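Local coordinates for LPXTG cell wall surface protein (Streptococcus gordonii, PDB 4IGB) that is a cell-wall-anchored surface protein of Streptococcus gordonii whose N-terminal region, represented here, probably serves in adhesion, at residues 95-100 with 105-110; 271-274 with 280-283. All blocks are in the same frame, centred on the assembly; numbering follows the deposited sequence.

How the interactions relate
Following the chain from the N terminus, interaction 1 comes first: 95-100 meets 105-110 across a four-residue connection, closing the hairpin of strands 84-100 and 103-118. Interaction 2 opens much later, where 271-274 meets 280-283 across five residues. The two contacts therefore follow in series, neither nesting nor crossing, with centres about 19 Å apart. They illustrate two ways in which a short loop can be used. The first joins neighbours within one antiparallel sheet; the second carries the chain from that same sheet, which contains strand 268-274, to a facing six-stranded sheet containing strand 280-287. Both lie in the N-terminal domain, one joining strands laterally within a sheet and the other joining two sheets across the interior.

Interaction 1. Residues 95-100 with 105-110; sequences TNIGTV and VDAYLN
Ile-97 lies across Val-105 at the closed end of a beta hairpin, where strand 84-100 turns back into strand 103-118 within an antiparallel sheet of the N-terminal domain. The pairing is irregular, the two short segments running at 120° to each other, and its two flanks differ in character. The inner flank is apolar and tightly packed. With chi1 at 70°, Ile-97 places CG1 between its own backbone N and carbonyl carbon, and the extended end of the chain carries CD1 to 3.7 Å from Val-105 CG1 and 3.8 Å from Ala-107 CB. The second methyl of Val-105 serves another partner, CG2 resting 3.8 Å from Val-100 CG2. Ile-180 of the adjoining strand 170-182 packs against both Ile-97 and Val-105.

The opposite flank is polar and more open to solvent, with Asn-96 exposed and Thr-95 partly so. Here a carboxylate stands in for a backbone acceptor: Asn-96 N donates to Asp-106 OD1 over 2.8 Å in an almost straight bond of 178°. Gln-104 NE2 bonds to that same oxygen, and the two donors together should fix the carboxylate's rotation. Thr-95 runs alongside Asp-106. Between the flanks, Val-105 N donates to Gly-98 O at 3.0 Å. Ile-97 N reaches Val-105 O at 2.8 Å, and Ile-97 CG1 lies 3.3 Å from that Val-105 oxygen.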
ATOM      1  N   THR B  95      -2.204  15.169   0.088  1.00 16.65           N
ATOM      2  CA  THR B  95      -3.484  15.308  -0.596  1.00 20.10           C
ATOM      3  C   THR B  95      -3.394  15.029  -2.104  1.00 20.92           C
ATOM      4  O   THR B  95      -2.514  15.542  -2.788  1.00 24.33           O
ATOM      5  CB  THR B  95      -4.082  16.728  -0.395  1.00 21.29           C
ATOM      6  OG1 THR B  95      -4.225  17.002   1.002  1.00 20.82           O
ATOM      7  CG2 THR B  95      -5.455  16.827  -1.053  1.00 17.53           C
ATOM      8  N   ASN B  96      -4.345  14.256  -2.619  1.00 21.32           N
ATOM      9  CA  ASN B  96      -4.397  13.930  -4.037  1.00 16.15           C
ATOM     10  C   ASN B  96      -3.099  13.294  -4.520  1.00 18.77           C
ATOM     11  O   ASN B  96      -2.366  13.884  -5.311  1.00 20.31           O
ATOM     12  CB  ASN B  96      -4.713  15.172  -4.877  1.00 11.54           C
ATOM     13  CG  ASN B  96      -5.022  14.823  -6.308  1.00 26.59           C
ATOM     14  OD1 ASN B  96      -5.272  13.656  -6.622  1.00 24.71           O
ATOM     15  ND2 ASN B  96      -5.002  15.820  -7.190  1.00 21.46           N
ATOM     16  N   ILE B  97      -2.834  12.087  -4.032  1.00 17.16           N
ATOM     17  CA  ILE B  97      -1.602  11.375  -4.327  1.00 21.90           C
ATOM     18  C   ILE B  97      -1.786  10.545  -5.577  1.00 25.68           C
ATOM     19  O   ILE B  97      -0.846   9.912  -6.058  1.00 16.99           O
ATOM     20  CB  ILE B  97      -1.205  10.436  -3.164  1.00 25.67           C
ATOM     21  CG1 ILE B  97      -2.175   9.258  -3.059  1.00 19.32           C
ATOM     22  CG2 ILE B  97      -1.122  11.207  -1.839  1.00 13.58           C
ATOM     23  CD1 ILE B  97      -1.924   8.390  -1.823  1.00 17.62           C
ATOM     24  N   GLY B  98      -3.015  10.538  -6.087  1.00 16.99           N
ATOM     25  CA  GLY B  98      -3.320   9.824  -7.308  1.00 18.83           C
ATOM     26  C   GLY B  98      -4.819   9.699  -7.486  1.00 24.76           C
ATOM     27  O   GLY B  98      -5.591  10.003  -6.572  1.00 21.29           O
ATOM     28  N   THR B  99      -5.229   9.270  -8.672  1.00 22.18           N
ATOM     29  CA  THR B  99      -6.624   8.958  -8.939  1.00 21.47           C
ATOM     30  C   THR B  99      -6.763   7.474  -9.231  1.00 27.91           C
ATOM     31  O   THR B  99      -6.063   6.931 -10.094  1.00 23.99           O
ATOM     32  CB  THR B  99      -7.143   9.760 -10.121  1.00 30.08           C
ATOM     33  OG1 THR B  99      -6.937  11.152  -9.858  1.00 29.64           O
ATOM     34  CG2 THR B  99      -8.639   9.488 -10.352  1.00 31.16           C
ATOM     35  N   VAL B 100      -7.657   6.816  -8.504  1.00 17.39           N
ATOM     36  CA  VAL B 100      -7.815   5.372  -8.609  1.00 17.95           C
ATOM     37  C   VAL B 100      -9.301   5.023  -8.699  1.00 29.74           C
ATOM     38  O   VAL B 100     -10.095   5.438  -7.844  1.00 31.41           O
ATOM     39  CB  VAL B 100      -7.218   4.659  -7.376  1.00 24.44           C
ATOM     40  CG1 VAL B 100      -7.433   3.172  -7.472  1.00 23.71           C
ATOM     41  CG2 VAL B 100      -5.733   4.981  -7.210  1.00 25.78           C
ATOM     42  N   VAL B 105      -7.347   9.850  -4.199  1.00 17.30           N
ATOM     43  CA  VAL B 105      -6.804   9.174  -3.030  1.00 20.90           C
ATOM     44  C   VAL B 105      -5.895  10.120  -2.265  1.00 17.78           C
ATOM     45  O   VAL B 105      -5.105  10.858  -2.863  1.00 18.82           O
ATOM     46  CB  VAL B 105      -6.010   7.902  -3.425  1.00 20.49           C
ATOM     47  CG1 VAL B 105      -5.425   7.211  -2.186  1.00 17.12           C
ATOM     48  CG2 VAL B 105      -6.903   6.940  -4.198  1.00 13.59           C
ATOM     49  N   ASP B 106      -6.036  10.114  -0.942  1.00 20.52           N
ATOM     50  CA  ASP B 106      -5.132  10.840  -0.046  1.00 20.53           C
ATOM     51  C   ASP B 106      -4.320   9.882   0.816  1.00 18.18           C
ATOM     52  O   ASP B 106      -4.742   8.754   1.062  1.00 18.14           O
ATOM     53  CB  ASP B 106      -5.900  11.790   0.880  1.00 15.63           C
ATOM     54  CG  ASP B 106      -6.777  12.766   0.125  1.00 19.91           C
ATOM     55  OD1 ASP B 106      -6.357  13.271  -0.933  1.00 17.91           O
ATOM     56  OD2 ASP B 106      -7.907  13.008   0.588  1.00 24.10           O
ATOM     57  N   ALA B 107      -3.160  10.340   1.279  1.00 14.88           N
ATOM     58  CA  ALA B 107      -2.374   9.571   2.229  1.00 18.34           C
ATOM     59  C   ALA B 107      -2.283  10.295   3.564  1.00 19.62           C
ATOM     60  O   ALA B 107      -2.223  11.525   3.624  1.00 16.56           O
ATOM     61  CB  ALA B 107      -0.982   9.308   1.694  1.00 13.41           C
ATOM     62  N   TYR B 108      -2.263   9.516   4.632  1.00 15.10           N
ATOM     63  CA  TYR B 108      -2.024  10.056   5.959  1.00 19.03           C
ATOM     64  C   TYR B 108      -0.823   9.328   6.525  1.00 19.86           C
ATOM     65  O   TYR B 108      -0.716   8.112   6.402  1.00 21.77           O
ATOM     66  CB  TYR B 108      -3.266   9.880   6.840  1.00 21.99           C
ATOM     67  CG  TYR B 108      -4.432  10.669   6.305  1.00 25.04           C
ATOM     68  CD1 TYR B 108      -4.717  11.935   6.797  1.00 17.18           C
ATOM     69  CD2 TYR B 108      -5.211  10.175   5.270  1.00 23.82           C
ATOM     70  CE1 TYR B 108      -5.765  12.677   6.304  1.00 19.50           C
ATOM     71  CE2 TYR B 108      -6.277  10.917   4.763  1.00 26.06           C
ATOM     72  CZ  TYR B 108      -6.537  12.167   5.283  1.00 24.49           C
ATOM     73  OH  TYR B 108      -7.568  12.916   4.792  1.00 22.81           O
ATOM     74  N   LEU B 109       0.092  10.080   7.119  1.00 16.67           N
ATOM     75  CA  LEU B 109       1.283   9.502   7.708  1.00 15.00           C
ATOM     76  C   LEU B 109       1.409  10.037   9.129  1.00 19.44           C
ATOM     77  O   LEU B 109       1.717  11.208   9.344  1.00 16.14           O
ATOM     78  CB  LEU B 109       2.526   9.858   6.883  1.00 21.52           C
ATOM     79  CG  LEU B 109       3.780   9.050   7.200  1.00 19.50           C
ATOM     80  CD1 LEU B 109       3.531   7.608   6.851  1.00 18.04           C
ATOM     81  CD2 LEU B 109       4.997   9.593   6.439  1.00 19.72           C
ATOM     82  N   ASN B 110       1.141   9.174  10.098  1.00 13.62           N
ATOM     83  CA  ASN B 110       1.206   9.574  11.490  1.00 18.47           C
ATOM     84  C   ASN B 110       2.381   8.935  12.223  1.00 19.85           C
ATOM     85  O   ASN B 110       2.544   7.704  12.233  1.00 16.69           O
ATOM     86  CB  ASN B 110      -0.119   9.274  12.203  1.00 20.09           C
ATOM     87  CG  ASN B 110      -0.224   9.995  13.535  1.00 33.87           C
ATOM     88  OD1 ASN B 110      -0.342  11.219  13.577  1.00 44.39           O
ATOM     89  ND2 ASN B 110      -0.138   9.251  14.626  1.00 35.13           N
TER

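Interaction 2. Residues 271-274 with 280-283; sequences FGYS and SAVF
Tyr-273 carries this contact, laying its side chain along segment 280-283, the hydroxyl at Ser-280, CE1 at Ala-281 and CD1 nearest Phe-283. With CG anti to the backbone N (chi1 176°), the ring leans forward past its own carbonyl carbon, which brings the hydroxyl over to Ser-280 and the CD1/CE1 side against Ala-281 and Phe-283. The CE1 side of the ring meets the methyl of Ala-281 obliquely, with Tyr-273 CE1 only 3.4 Å from Ala-281 CB. Farther out, the hydroxyl oxygen sits beside the peptide link that follows Ser-280, Tyr-273 OH lying 3.1 Å from Ser-280 C. This is close packing without a bond to that peptide, since the angle to Ala-281 N is poor; the hydrogen-bonding partner of the hydroxyl is Glu-209 OE2.

The strand axes remain 8.4 Å apart at their closest, too far for backbone pairing, because the segments belong to different sheets. Strand 268-274 lies in the eight-stranded sheet and strand 280-287 in the six-stranded one, so the two strands and the loop between them form a beta arch, and the facing side chains fill a beta-sandwich interior.

Phe-283 comes from the second sheet, and its chi1 of -55° sets the ring beside its own backbone N, leaning back toward Ala-281 and up to Tyr-273. There it presents an edge, Phe-283 CZ lying 4.0 Å from Tyr-273 CD1. The same ring also neighbours that of Phe-271, with centroids 5.8 Å apart and planes inclined at 42°. Ile-152 of strand 149-153 touches all three aromatic residues, while Met-194 packs on both phenylalanines. At the other end of the contact, Ser-280 turns its CB away from Tyr-273, and its OG is hydrogen-bonded to Glu-151 OE2.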
ATOM      1  N   PHE B 271       3.812   0.487  10.653  1.00 16.80           N
ATOM      2  CA  PHE B 271       5.181  -0.002  10.520  1.00 11.05           C
ATOM      3  C   PHE B 271       6.097   0.758  11.449  1.00 18.67           C
ATOM      4  O   PHE B 271       5.675   1.664  12.168  1.00 22.85           O
ATOM      5  CB  PHE B 271       5.682   0.126   9.073  1.00 13.43           C
ATOM      6  CG  PHE B 271       5.831   1.558   8.599  1.00 16.48           C
ATOM      7  CD1 PHE B 271       4.732   2.273   8.150  1.00 19.46           C
ATOM      8  CD2 PHE B 271       7.075   2.189   8.608  1.00 13.21           C
ATOM      9  CE1 PHE B 271       4.870   3.594   7.707  1.00 15.22           C
ATOM     10  CE2 PHE B 271       7.219   3.500   8.164  1.00 16.23           C
ATOM     11  CZ  PHE B 271       6.118   4.202   7.712  1.00 14.20           C
ATOM     12  N   GLY B 272       7.364   0.378  11.444  1.00 14.97           N
ATOM     13  CA  GLY B 272       8.340   1.030  12.281  1.00 17.66           C
ATOM     14  C   GLY B 272       9.675   0.938  11.575  1.00 19.63           C
ATOM     15  O   GLY B 272       9.831   0.180  10.616  1.00 19.96           O
ATOM     16  N   TYR B 273      10.627   1.733  12.033  1.00 16.65           N
ATOM     17  CA  TYR B 273      11.969   1.719  11.488  1.00 18.14           C
ATOM     18  C   TYR B 273      12.898   2.069  12.617  1.00 20.06           C
ATOM     19  O   TYR B 273      12.627   3.008  13.372  1.00 24.27           O
ATOM     20  CB  TYR B 273      12.110   2.769  10.390  1.00 18.51           C
ATOM     21  CG  TYR B 273      13.523   2.897   9.832  1.00 20.31           C
ATOM     22  CD1 TYR B 273      13.988   2.023   8.852  1.00 19.35           C
ATOM     23  CD2 TYR B 273      14.382   3.900  10.277  1.00 19.26           C
ATOM     24  CE1 TYR B 273      15.278   2.134   8.339  1.00 19.18           C
ATOM     25  CE2 TYR B 273      15.673   4.026   9.761  1.00 23.82           C
ATOM     26  CZ  TYR B 273      16.116   3.135   8.800  1.00 25.99           C
ATOM     27  OH  TYR B 273      17.388   3.256   8.286  1.00 23.79           O
ATOM     28  N   SER B 274      13.988   1.328  12.757  1.00 19.31           N
ATOM     29  CA  SER B 274      15.011   1.740  13.714  1.00 20.37           C
ATOM     30  C   SER B 274      16.373   1.813  13.037  1.00 24.62           C
ATOM     31  O   SER B 274      16.670   1.032  12.129  1.00 23.01           O
ATOM     32  CB  SER B 274      15.032   0.856  14.967  1.00 14.22           C
ATOM     33  OG  SER B 274      15.447  -0.464  14.684  1.00 23.01           O
ATOM     34  N   SER B 280      19.491   5.806   7.292  1.00 18.73           N
ATOM     35  CA  SER B 280      18.109   6.122   7.008  1.00 21.60           C
ATOM     36  C   SER B 280      17.646   5.248   5.861  1.00 28.87           C
ATOM     37  O   SER B 280      18.465   4.623   5.169  1.00 20.18           O
ATOM     38  CB  SER B 280      17.961   7.599   6.651  1.00 20.69           C
ATOM     39  OG  SER B 280      18.602   7.883   5.423  1.00 23.15           O
ATOM     40  N   ALA B 281      16.333   5.189   5.679  1.00 17.80           N
ATOM     41  CA  ALA B 281      15.753   4.435   4.584  1.00 23.95           C
ATOM     42  C   ALA B 281      14.674   5.260   3.901  1.00 23.01           C
ATOM     43  O   ALA B 281      14.111   6.190   4.488  1.00 23.33           O
ATOM     44  CB  ALA B 281      15.171   3.108   5.087  1.00 22.50           C
ATOM     45  N   VAL B 282      14.378   4.900   2.662  1.00 20.81           N
ATOM     46  CA  VAL B 282      13.491   5.690   1.831  1.00 21.06           C
ATOM     47  C   VAL B 282      12.269   4.848   1.515  1.00 25.12           C
ATOM     48  O   VAL B 282      12.388   3.656   1.206  1.00 23.42           O
ATOM     49  CB  VAL B 282      14.203   6.123   0.520  1.00 27.30           C
ATOM     50  CG1 VAL B 282      13.273   6.930  -0.359  1.00 25.40           C
ATOM     51  CG2 VAL B 282      15.448   6.926   0.836  1.00 25.49           C
ATOM     52  N   PHE B 283      11.097   5.466   1.589  1.00 21.76           N
ATOM     53  CA  PHE B 283       9.849   4.747   1.406  1.00 18.56           C
ATOM     54  C   PHE B 283       8.899   5.471   0.474  1.00 21.22           C
ATOM     55  O   PHE B 283       8.795   6.699   0.504  1.00 22.06           O
ATOM     56  CB  PHE B 283       9.126   4.586   2.742  1.00 16.91           C
ATOM     57  CG  PHE B 283       9.956   3.943   3.806  1.00 22.47           C
ATOM     58  CD1 PHE B 283       9.950   2.569   3.969  1.00 22.01           C
ATOM     59  CD2 PHE B 283      10.731   4.716   4.653  1.00 21.40           C
ATOM     60  CE1 PHE B 283      10.718   1.967   4.959  1.00 27.32           C
ATOM     61  CE2 PHE B 283      11.494   4.137   5.645  1.00 22.02           C
ATOM     62  CZ  PHE B 283      11.490   2.753   5.803  1.00 24.92           C
TER